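Local coordinates for uncharacterized protein (Danio rerio, PDB 5HBA) that probably acts in innate immunity as the globular recognition head of complement C1q subunit A, forming a trimer of three copies here, at residues V22-K27 and D33-K38; Y50-H55 and D102-E107; L64-T69 and V74-C79. All blocks are in the same frame, centred on the assembly; numbering follows the deposited sequence.

Interaction 1 (V22-K27 and D33-K38)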
loop_
_atom_site.group_PDB
_atom_site.type_symbol
_atom_site.label_atom_id
_atom_site.label_comp_id
_atom_site.label_asym_id
_atom_site.label_seq_id
_atom_site.Cartn_x
_atom_site.Cartn_y
_atom_site.Cartn_z
ATOM N N VAL A 22 -8.242 -11.747 11.223
ATOM C CA VAL A 22 -9.314 -10.778 11.005
ATOM C C VAL A 22 -10.332 -11.389 10.066
ATOM O O VAL A 22 -9.961 -11.920 9.004
ATOM C CB VAL A 22 -8.791 -9.482 10.359
ATOM C CG1 VAL A 22 -9.960 -8.502 10.106
ATOM C CG2 VAL A 22 -7.725 -8.837 11.236
ATOM N N THR A 23 -11.608 -11.328 10.441
ATOM C CA THR A 23 -12.676 -11.791 9.550
ATOM C C THR A 23 -13.365 -10.583 8.896
ATOM O O THR A 23 -13.249 -9.450 9.388
ATOM C CB THR A 23 -13.683 -12.727 10.269
ATOM O OG1 THR A 23 -14.327 -12.017 11.330
ATOM C CG2 THR A 23 -12.956 -13.957 10.857
ATOM N N PHE A 24 -14.048 -10.812 7.777
ATOM C CA PHE A 24 -14.565 -9.712 6.958
ATOM C C PHE A 24 -16.053 -9.922 6.657
ATOM O O PHE A 24 -16.505 -11.057 6.590
ATOM C CB PHE A 24 -13.765 -9.622 5.650
ATOM C CG PHE A 24 -12.268 -9.433 5.855
ATOM C CD1 PHE A 24 -11.433 -10.521 6.054
ATOM C CD2 PHE A 24 -11.703 -8.159 5.839
ATOM C CE1 PHE A 24 -10.061 -10.354 6.243
ATOM C CE2 PHE A 24 -10.334 -7.974 6.037
ATOM C CZ PHE A 24 -9.507 -9.071 6.240
ATOM N N ASN A 25 -16.815 -8.844 6.484
ATOM C CA ASN A 25 -18.252 -8.982 6.208
ATOM C C ASN A 25 -18.687 -8.491 4.820
ATOM O O ASN A 25 -19.882 -8.430 4.525
ATOM C CB ASN A 25 -19.111 -8.327 7.305
ATOM C CG ASN A 25 -18.885 -6.835 7.413
ATOM O OD1 ASN A 25 -17.765 -6.343 7.236
ATOM N ND2 ASN A 25 -19.946 -6.100 7.726
ATOM N N ASP A 26 -17.723 -8.154 3.964
ATOM C CA ASP A 26 -18.040 -7.740 2.597
ATOM C C ASP A 26 -16.942 -8.167 1.633
ATOM O O ASP A 26 -15.768 -7.852 1.837
ATOM C CB ASP A 26 -18.248 -6.220 2.525
ATOM C CG ASP A 26 -18.950 -5.785 1.251
ATOM O OD1 ASP A 26 -19.007 -6.585 0.286
ATOM O OD2 ASP A 26 -19.451 -4.641 1.215
ATOM N N LYS A 27 -17.322 -8.896 0.589
ATOM C CA LYS A 27 -16.359 -9.319 -0.426
ATOM C C LYS A 27 -16.523 -8.452 -1.673
ATOM O O LYS A 27 -17.547 -8.510 -2.361
ATOM C CB LYS A 27 -16.537 -10.815 -0.746
ATOM C CG LYS A 27 -15.482 -11.408 -1.673
ATOM C CD LYS A 27 -15.808 -12.864 -2.043
ATOM C CE LYS A 27 -15.523 -13.816 -0.901
ATOM N NZ LYS A 27 -15.038 -15.153 -1.391
ATOM N N ASP A 33 -12.241 -17.310 -6.232
ATOM C CA ASP A 33 -12.886 -17.786 -4.999
ATOM C C ASP A 33 -11.848 -18.372 -4.036
ATOM O O ASP A 33 -11.983 -19.506 -3.559
ATOM C CB ASP A 33 -13.996 -18.804 -5.314
ATOM C CG ASP A 33 -14.884 -19.108 -4.111
ATOM O OD1 ASP A 33 -15.028 -18.241 -3.221
ATOM O OD2 ASP A 33 -15.447 -20.221 -4.057
ATOM N N ASP A 34 -10.809 -17.583 -3.763
ATOM C CA ASP A 34 -9.689 -18.025 -2.949
ATOM C C ASP A 34 -9.791 -17.563 -1.504
ATOM O O ASP A 34 -9.015 -18.006 -0.651
ATOM C CB ASP A 34 -8.388 -17.464 -3.523
ATOM C CG ASP A 34 -7.905 -18.221 -4.738
ATOM O OD1 ASP A 34 -8.094 -19.452 -4.798
ATOM O OD2 ASP A 34 -7.322 -17.579 -5.634
ATOM N N PHE A 35 -10.712 -16.645 -1.233
ATOM C CA PHE A 35 -10.818 -16.065 0.099
ATOM C C PHE A 35 -12.096 -16.467 0.840
ATOM O O PHE A 35 -13.199 -16.362 0.300
ATOM C CB PHE A 35 -10.746 -14.536 0.030
ATOM C CG PHE A 35 -10.212 -13.914 1.286
ATOM C CD1 PHE A 35 -11.033 -13.740 2.394
ATOM C CD2 PHE A 35 -8.880 -13.532 1.367
ATOM C CE1 PHE A 35 -10.535 -13.188 3.559
ATOM C CE2 PHE A 35 -8.373 -12.980 2.528
ATOM C CZ PHE A 35 -9.199 -12.813 3.629
ATOM N N GLN A 36 -11.945 -16.896 2.089
ATOM C CA GLN A 36 -13.100 -17.184 2.927
ATOM C C GLN A 36 -13.247 -16.092 3.980
ATOM O O GLN A 36 -12.461 -16.019 4.932
ATOM C CB GLN A 36 -12.972 -18.568 3.583
ATOM C CG GLN A 36 -13.209 -19.734 2.608
ATOM C CD GLN A 36 -13.106 -21.105 3.278
ATOM O OE1 GLN A 36 -13.472 -21.270 4.444
ATOM N NE2 GLN A 36 -12.594 -22.089 2.542
ATOM N N ILE A 37 -14.255 -15.239 3.818
ATOM C CA ILE A 37 -14.366 -14.091 4.704
ATOM C C ILE A 37 -14.761 -14.497 6.121
ATOM O O ILE A 37 -14.506 -13.758 7.067
ATOM C CB ILE A 37 -15.332 -13.005 4.166
ATOM C CG1 ILE A 37 -16.746 -13.551 4.003
ATOM C CG2 ILE A 37 -14.805 -12.420 2.857
ATOM C CD1 ILE A 37 -17.763 -12.458 3.607
ATOM N N LYS A 38 -15.367 -15.674 6.276
ATOM C CA LYS A 38 -15.739 -16.154 7.609
ATOM C C LYS A 38 -14.557 -16.637 8.449
ATOM O O LYS A 38 -14.644 -16.664 9.675
ATOM C CB LYS A 38 -16.786 -17.275 7.522
ATOM C CG LYS A 38 -18.159 -16.827 7.063
ATOM C CD LYS A 38 -19.175 -17.956 7.294
ATOM C CE LYS A 38 -20.413 -17.793 6.432
ATOM N NZ LYS A 38 -21.290 -19.002 6.531
#

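Interaction 2 (Y50-H55 and D102-E107)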
loop_
_atom_site.group_PDB
_atom_site.type_symbol
_atom_site.label_atom_id
_atom_site.label_comp_id
_atom_site.label_asym_id
_atom_site.label_seq_id
_atom_site.Cartn_x
_atom_site.Cartn_y
_atom_site.Cartn_z
ATOM N N TYR A 50 2.769 -13.862 -5.108
ATOM C CA TYR A 50 1.575 -13.052 -4.892
ATOM C C TYR A 50 1.912 -11.699 -4.292
ATOM O O TYR A 50 2.928 -11.562 -3.614
ATOM C CB TYR A 50 0.644 -13.772 -3.916
ATOM C CG TYR A 50 -0.137 -14.917 -4.513
ATOM C CD1 TYR A 50 0.449 -16.164 -4.695
ATOM C CD2 TYR A 50 -1.470 -14.752 -4.874
ATOM C CE1 TYR A 50 -0.275 -17.218 -5.237
ATOM C CE2 TYR A 50 -2.200 -15.792 -5.412
ATOM C CZ TYR A 50 -1.597 -17.023 -5.594
ATOM O OH TYR A 50 -2.339 -18.050 -6.128
ATOM N N TYR A 51 1.043 -10.713 -4.510
ATOM C CA TYR A 51 1.122 -9.476 -3.742
ATOM C C TYR A 51 -0.053 -9.381 -2.767
ATOM O O TYR A 51 -1.206 -9.632 -3.139
ATOM C CB TYR A 51 1.152 -8.244 -4.663
ATOM C CG TYR A 51 1.199 -6.937 -3.904
ATOM C CD1 TYR A 51 2.306 -6.602 -3.138
ATOM C CD2 TYR A 51 0.127 -6.051 -3.936
ATOM C CE1 TYR A 51 2.353 -5.420 -2.435
ATOM C CE2 TYR A 51 0.166 -4.859 -3.240
ATOM C CZ TYR A 51 1.284 -4.551 -2.496
ATOM O OH TYR A 51 1.327 -3.378 -1.796
ATOM N N PHE A 52 0.246 -9.023 -1.521
ATOM C CA PHE A 52 -0.787 -8.812 -0.504
ATOM C C PHE A 52 -0.607 -7.426 0.119
ATOM O O PHE A 52 0.522 -6.972 0.315
ATOM C CB PHE A 52 -0.673 -9.864 0.606
ATOM C CG PHE A 52 -0.997 -11.260 0.164
ATOM C CD1 PHE A 52 -2.307 -11.734 0.215
ATOM C CD2 PHE A 52 0.006 -12.115 -0.277
ATOM C CE1 PHE A 52 -2.607 -13.040 -0.186
ATOM C CE2 PHE A 52 -0.288 -13.413 -0.677
ATOM C CZ PHE A 52 -1.597 -13.871 -0.639
ATOM N N VAL A 53 -1.715 -6.767 0.439
ATOM C CA VAL A 53 -1.662 -5.459 1.089
ATOM C C VAL A 53 -2.940 -5.251 1.893
ATOM O O VAL A 53 -4.024 -5.694 1.486
ATOM C CB VAL A 53 -1.441 -4.309 0.062
ATOM C CG1 VAL A 53 -2.681 -4.087 -0.800
ATOM C CG2 VAL A 53 -1.056 -3.003 0.765
ATOM N N PHE A 54 -2.811 -4.615 3.053
ATOM C CA PHE A 54 -3.987 -4.271 3.841
ATOM C C PHE A 54 -3.972 -2.797 4.252
ATOM O O PHE A 54 -2.907 -2.168 4.302
ATOM C CB PHE A 54 -4.094 -5.165 5.083
ATOM C CG PHE A 54 -2.998 -4.943 6.080
ATOM C CD1 PHE A 54 -3.120 -3.965 7.060
ATOM C CD2 PHE A 54 -1.842 -5.702 6.034
ATOM C CE1 PHE A 54 -2.111 -3.737 7.967
ATOM C CE2 PHE A 54 -0.810 -5.480 6.952
ATOM C CZ PHE A 54 -0.954 -4.501 7.921
ATOM N N HIS A 55 -5.153 -2.266 4.562
ATOM C CA HIS A 55 -5.286 -0.902 5.088
ATOM C C HIS A 55 -6.313 -0.966 6.206
ATOM O O HIS A 55 -7.465 -1.376 5.983
ATOM C CB HIS A 55 -5.780 0.084 4.013
ATOM C CG HIS A 55 -5.058 -0.017 2.709
ATOM N ND1 HIS A 55 -3.817 0.534 2.481
ATOM C CD2 HIS A 55 -5.431 -0.591 1.527
ATOM C CE1 HIS A 55 -3.445 0.293 1.247
ATOM N NE2 HIS A 55 -4.391 -0.391 0.642
ATOM N N ASP A 102 -1.108 -23.209 1.109
ATOM C CA ASP A 102 -0.616 -22.184 2.037
ATOM C C ASP A 102 -1.711 -21.160 2.332
ATOM O O ASP A 102 -2.496 -20.802 1.448
ATOM C CB ASP A 102 0.613 -21.450 1.480
ATOM C CG ASP A 102 1.846 -22.320 1.425
ATOM O OD1 ASP A 102 1.841 -23.408 2.049
ATOM O OD2 ASP A 102 2.829 -21.907 0.762
ATOM N N LYS A 103 -1.766 -20.690 3.575
ATOM C CA LYS A 103 -2.778 -19.709 3.959
ATOM C C LYS A 103 -2.117 -18.369 4.267
ATOM O O LYS A 103 -0.972 -18.339 4.721
ATOM C CB LYS A 103 -3.574 -20.213 5.165
ATOM C CG LYS A 103 -4.410 -21.456 4.849
ATOM C CD LYS A 103 -5.179 -21.964 6.060
ATOM C CE LYS A 103 -5.988 -23.211 5.707
ATOM N NZ LYS A 103 -7.138 -22.932 4.773
ATOM N N VAL A 104 -2.820 -17.269 3.989
ATOM C CA VAL A 104 -2.310 -15.929 4.307
ATOM C C VAL A 104 -3.422 -15.132 4.971
ATOM O O VAL A 104 -4.595 -15.222 4.570
ATOM C CB VAL A 104 -1.787 -15.190 3.056
ATOM C CG1 VAL A 104 -1.232 -13.809 3.429
ATOM C CG2 VAL A 104 -0.695 -16.012 2.365
ATOM N N TRP A 105 -3.071 -14.371 6.004
ATOM C CA TRP A 105 -4.086 -13.604 6.710
ATOM C C TRP A 105 -3.473 -12.426 7.448
ATOM O O TRP A 105 -2.246 -12.276 7.494
ATOM C CB TRP A 105 -4.870 -14.512 7.669
ATOM C CG TRP A 105 -4.102 -14.999 8.896
ATOM C CD1 TRP A 105 -4.181 -14.478 10.156
ATOM C CD2 TRP A 105 -3.194 -16.117 8.985
ATOM N NE1 TRP A 105 -3.371 -15.185 11.018
ATOM C CE2 TRP A 105 -2.752 -16.202 10.323
ATOM C CE3 TRP A 105 -2.704 -17.056 8.065
ATOM C CZ2 TRP A 105 -1.853 -17.170 10.772
ATOM C CZ3 TRP A 105 -1.800 -18.021 8.507
ATOM C CH2 TRP A 105 -1.391 -18.073 9.850
ATOM N N ILE A 106 -4.322 -11.648 8.073
ATOM C CA ILE A 106 -3.951 -10.656 9.025
ATOM C C ILE A 106 -4.611 -10.896 10.337
ATOM O O ILE A 106 -5.648 -11.425 10.452
ATOM C CB ILE A 106 -4.220 -9.233 8.541
ATOM C CG1 ILE A 106 -5.713 -8.998 8.272
ATOM C CG2 ILE A 106 -3.400 -8.961 7.316
ATOM C CD1 ILE A 106 -6.086 -7.618 7.797
ATOM N N GLU A 107 -3.955 -10.397 11.322
ATOM C CA GLU A 107 -4.075 -10.671 12.745
ATOM C C GLU A 107 -3.673 -9.439 13.563
ATOM O O GLU A 107 -2.605 -8.840 13.337
ATOM C CB GLU A 107 -3.270 -11.938 13.094
ATOM C CG GLU A 107 -3.332 -12.415 14.506
ATOM C CD GLU A 107 -2.530 -13.702 14.700
ATOM O OE1 GLU A 107 -1.905 -14.178 13.720
ATOM O OE2 GLU A 107 -2.516 -14.230 15.828
#

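Interaction 3 (L64-T69 and V74-C79)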
loop_
_atom_site.group_PDB
_atom_site.type_symbol
_atom_site.label_atom_id
_atom_site.label_comp_id
_atom_site.label_asym_id
_atom_site.label_seq_id
_atom_site.Cartn_x
_atom_site.Cartn_y
_atom_site.Cartn_z
ATOM N N LEU A 64 -0.898 -4.793 13.559
ATOM C CA LEU A 64 -1.339 -5.924 12.758
ATOM C C LEU A 64 -0.152 -6.701 12.218
ATOM O O LEU A 64 0.893 -6.123 11.863
ATOM C CB LEU A 64 -2.235 -5.454 11.609
ATOM C CG LEU A 64 -3.661 -5.039 11.986
ATOM C CD1 LEU A 64 -4.182 -4.050 10.990
ATOM C CD2 LEU A 64 -4.599 -6.257 12.013
ATOM N N ARG A 65 -0.299 -8.022 12.173
ATOM C CA ARG A 65 0.711 -8.862 11.554
ATOM C C ARG A 65 0.166 -9.412 10.254
ATOM O O ARG A 65 -1.005 -9.789 10.179
ATOM C CB ARG A 65 1.080 -10.034 12.470
ATOM C CG ARG A 65 1.930 -9.660 13.648
ATOM C CD ARG A 65 2.553 -10.901 14.310
ATOM N NE ARG A 65 3.373 -10.502 15.454
ATOM C CZ ARG A 65 2.946 -10.512 16.713
ATOM N NH1 ARG A 65 1.719 -10.926 16.995
ATOM N NH2 ARG A 65 3.749 -10.119 17.692
ATOM N N LEU A 66 1.002 -9.447 9.222
ATOM C CA LEU A 66 0.674 -10.243 8.041
ATOM C C LEU A 66 1.340 -11.599 8.233
ATOM O O LEU A 66 2.554 -11.669 8.464
ATOM C CB LEU A 66 1.193 -9.574 6.764
ATOM C CG LEU A 66 1.025 -10.347 5.455
ATOM C CD1 LEU A 66 -0.466 -10.360 5.008
ATOM C CD2 LEU A 66 1.908 -9.716 4.392
ATOM N N LYS A 67 0.559 -12.672 8.154
ATOM C CA LYS A 67 1.072 -14.006 8.469
ATOM C C LYS A 67 0.790 -15.012 7.353
ATOM O O LYS A 67 -0.123 -14.812 6.550
ATOM C CB LYS A 67 0.468 -14.516 9.793
ATOM C CG LYS A 67 0.946 -13.772 11.055
ATOM C CD LYS A 67 0.456 -14.448 12.344
ATOM C CE LYS A 67 1.396 -15.565 12.826
ATOM N NZ LYS A 67 2.692 -15.017 13.356
ATOM N N SER A 68 1.577 -16.091 7.299
ATOM C CA SER A 68 1.319 -17.195 6.362
ATOM C C SER A 68 1.667 -18.552 6.980
ATOM O O SER A 68 2.463 -18.626 7.921
ATOM C CB SER A 68 2.157 -17.041 5.091
ATOM O OG SER A 68 3.518 -17.362 5.353
ATOM N N THR A 69 1.090 -19.627 6.438
ATOM C CA THR A 69 1.513 -20.974 6.821
ATOM C C THR A 69 2.486 -21.551 5.805
ATOM O O THR A 69 2.712 -22.758 5.780
ATOM C CB THR A 69 0.335 -21.958 6.952
ATOM O OG1 THR A 69 -0.449 -21.938 5.752
ATOM C CG2 THR A 69 -0.542 -21.601 8.145
ATOM N N VAL A 74 5.857 -16.577 7.191
ATOM C CA VAL A 74 6.000 -15.135 7.184
ATOM C C VAL A 74 5.302 -14.582 8.404
ATOM O O VAL A 74 4.202 -15.021 8.753
ATOM C CB VAL A 74 5.394 -14.517 5.909
ATOM C CG1 VAL A 74 5.336 -12.989 6.004
ATOM C CG2 VAL A 74 6.203 -14.947 4.701
ATOM N N SER A 75 5.952 -13.630 9.064
ATOM C CA SER A 75 5.318 -12.878 10.144
ATOM C C SER A 75 5.857 -11.450 10.114
ATOM O O SER A 75 6.966 -11.189 10.594
ATOM C CB SER A 75 5.608 -13.548 11.493
ATOM O OG SER A 75 4.864 -12.942 12.534
ATOM N N LEU A 76 5.098 -10.534 9.510
ATOM C CA LEU A 76 5.533 -9.136 9.398
ATOM C C LEU A 76 4.601 -8.243 10.208
ATOM O O LEU A 76 3.378 -8.344 10.073
ATOM C CB LEU A 76 5.529 -8.678 7.934
ATOM C CG LEU A 76 6.431 -9.431 6.965
ATOM C CD1 LEU A 76 6.098 -9.006 5.560
ATOM C CD2 LEU A 76 7.914 -9.150 7.281
ATOM N N SER A 77 5.174 -7.361 11.022
ATOM C CA SER A 77 4.395 -6.488 11.906
ATOM C C SER A 77 4.343 -5.047 11.404
ATOM O O SER A 77 5.337 -4.497 10.914
ATOM C CB SER A 77 4.986 -6.498 13.330
ATOM O OG SER A 77 4.925 -7.799 13.896
ATOM N N PHE A 78 3.181 -4.427 11.554
ATOM C CA PHE A 78 2.992 -3.039 11.171
ATOM C C PHE A 78 2.203 -2.380 12.284
ATOM O O PHE A 78 1.065 -2.765 12.533
ATOM C CB PHE A 78 2.228 -2.957 9.844
ATOM C CG PHE A 78 2.917 -3.674 8.715
ATOM C CD1 PHE A 78 3.910 -3.040 7.966
ATOM C CD2 PHE A 78 2.604 -4.992 8.425
ATOM C CE1 PHE A 78 4.568 -3.722 6.930
ATOM C CE2 PHE A 78 3.249 -5.675 7.392
ATOM C CZ PHE A 78 4.231 -5.040 6.649
ATOM N N CYS A 79 2.822 -1.407 12.953
ATOM C CA CYS A 79 2.272 -0.803 14.168
ATOM C C CYS A 79 2.197 0.731 14.115
ATOM O O CYS A 79 3.187 1.410 13.798
ATOM C CB CYS A 79 3.137 -1.183 15.381
ATOM S SG CYS A 79 2.943 -2.835 16.071
HETATM O O HOH W 1 5.431 -8.108 16.294
HETATM O O HOH W 2 6.036 -11.096 14.122
#

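Interaction 1 (V22-K27 and D33-K38)
At the margin of the C1q beta sandwich, where the chain passes from strand 26-30 of one sheet to the short strand 35-36 at the edge of the other, F24 and K27 meet F35 and I37. One backbone bond joins the two runs: F24 N donates to I37 O over 3.1 Å, almost straight at 175°. Beneath it the two phenylalanines bury their rings together, F24 CE1 lying 3.7 Å from F35 CZ, with the planes steeply inclined at 77° in an oblique pair. V22 CG1 covers part of one face of the F24 ring, while F6 meets the F35 ring. I37, branched at CB, lies along the backbone of F24: its CB sits 3.3 Å from F24 O, and its CG2 lies against K27 CE at 4.1 Å, near the end of the lysine chain. K27 starts with CG anti to the backbone N (chi1 -173°), then bends near its end to deliver NZ in the carbonyl plane of F35 O, at 2.8 Å. The same ammonium makes a looser salt bridge to D33 OD1 at 3.6 Å and another to D30, whose carboxylate also accepts from the backbone N of D34 and F35. A long, flexible lysine suits this place because one ammonium can serve a carbonyl and two acids together, which would probably stabilise its positive charge while apolar rings fill the inner side.

Interaction 2 (Y50-H55 and D102-E107)
In the hydrophobic core of the C1q jelly-roll sandwich, F52 and F54 of strand 48-59 face V104 and I106 of strand 103-109, each strand belonging to a different sheet. The two short runs point in nearly the same direction, yet no hydrogen bond joins them; the F52 and V104 CA atoms stand 8.7 Å apart, and side chains alone fill the gap. Alternation along each strand sends every second residue inward, and all four are apolar and buried.

F52 and V104 approach head-on. The valine sets CG1 anti to its backbone N (chi1 -179°), which carries that methyl over the middle of the phenylalanine ring: CG1 lies 3.9 Å from the ring centroid and only 7° off the normal, a well-centred CH-pi contact. V104 CG2 reaches past it to the far end of the ring, 3.8 Å from F52 CZ. A beta-branched residue suits this spot, since one methyl can sit over the ring centre while the other meets its outer rim. F42 meets the F52 ring edge-to-face, and L98 packs on both F52 and V104.

The second pair is less regular. F54 holds CG between its own backbone N and carbonyl carbon (chi1 67°), and its side chain crosses that of I106 at a slant. I106 presents two methyls to different parts of its partner. F126 of the adjoining strand 120-133 and L64 of the facing sheet pack on F54. On the other side of strand 48-59, Y51 and V53 touch both other subunits. The I106 branches separate clearly: CD1, at the end of the extended arm, comes to 4.2 Å from F54 CB, whereas CG2 touches F54 CD2 at 3.8 Å.

Interaction 3 (L64-T69 and V74-C79)
K67 and S75, directly across from each other in a non-hydrogen-bonded pair, join through their side chains: K67 NZ donates to S75 OG over 3.1 Å. The lysine chain bends twice near its end to bring the ammonium back over the serine, whose OG stands anti to its own backbone N (chi1 -172°). R65 shares this polar face. Its extended arm passes S75 and S77, with R65 CD 3.6 Å from S75 OG, and its guanidinium reaches S75 through water: one water takes a weak bond from NE and bonds to S75 OG. Another water accepts from NH2, though its link to S77 OG is doubtful. Small hydroxyls suit places beside two long cationic chains.

Between these pairs the backbones bond. L66 N reaches L76 O at 2.8 Å and L76 N reaches L66 O at 3.0 Å; L64 and F78 exchange an equivalent pair. Near the turn, S68 accepts V74 N on its OG at 3.1 Å, and that hydroxyl also bonds to S70.

The other face is apolar: L66 CD2 and L76 CD1 lie 4.4 Å apart, and L66 CB comes to the edge of the F78 ring. A94 supports both leucines, and F54 packs on L64. R65 also makes a cation-pi contact with F109, while Y123 of the third subunit hydrogen-bonds to S77 N. The disulfide C63–C79 crosslinks the two strands beyond L64 and F78. Such alternation of polar and buried rows is typical of an amphipathic antiparallel beta hairpin, here at the sheet edge of a C1q-type jelly roll.

In the fold
Following the chain from the N terminus, interaction 1 closes first, a short local reversal between 22-27 and 33-38. The chain then runs through strand 48-59, half of interaction 2, before the hairpin 64-69 and 74-79 closes as interaction 3. Strand 103-109 completes interaction 2 last, so its long loop encloses the hairpin, whereas interaction 1 precedes both; none of the three cross. Interactions 1 and 2 both bridge the two sheets, at the margin and in the interior, while interaction 3 lies within one. V22 N meets I106 O, R65 N meets E107 O, and V22 also touches L64, so all three contacts meet. Interaction 2 touches both other subunits and interaction 3 the third.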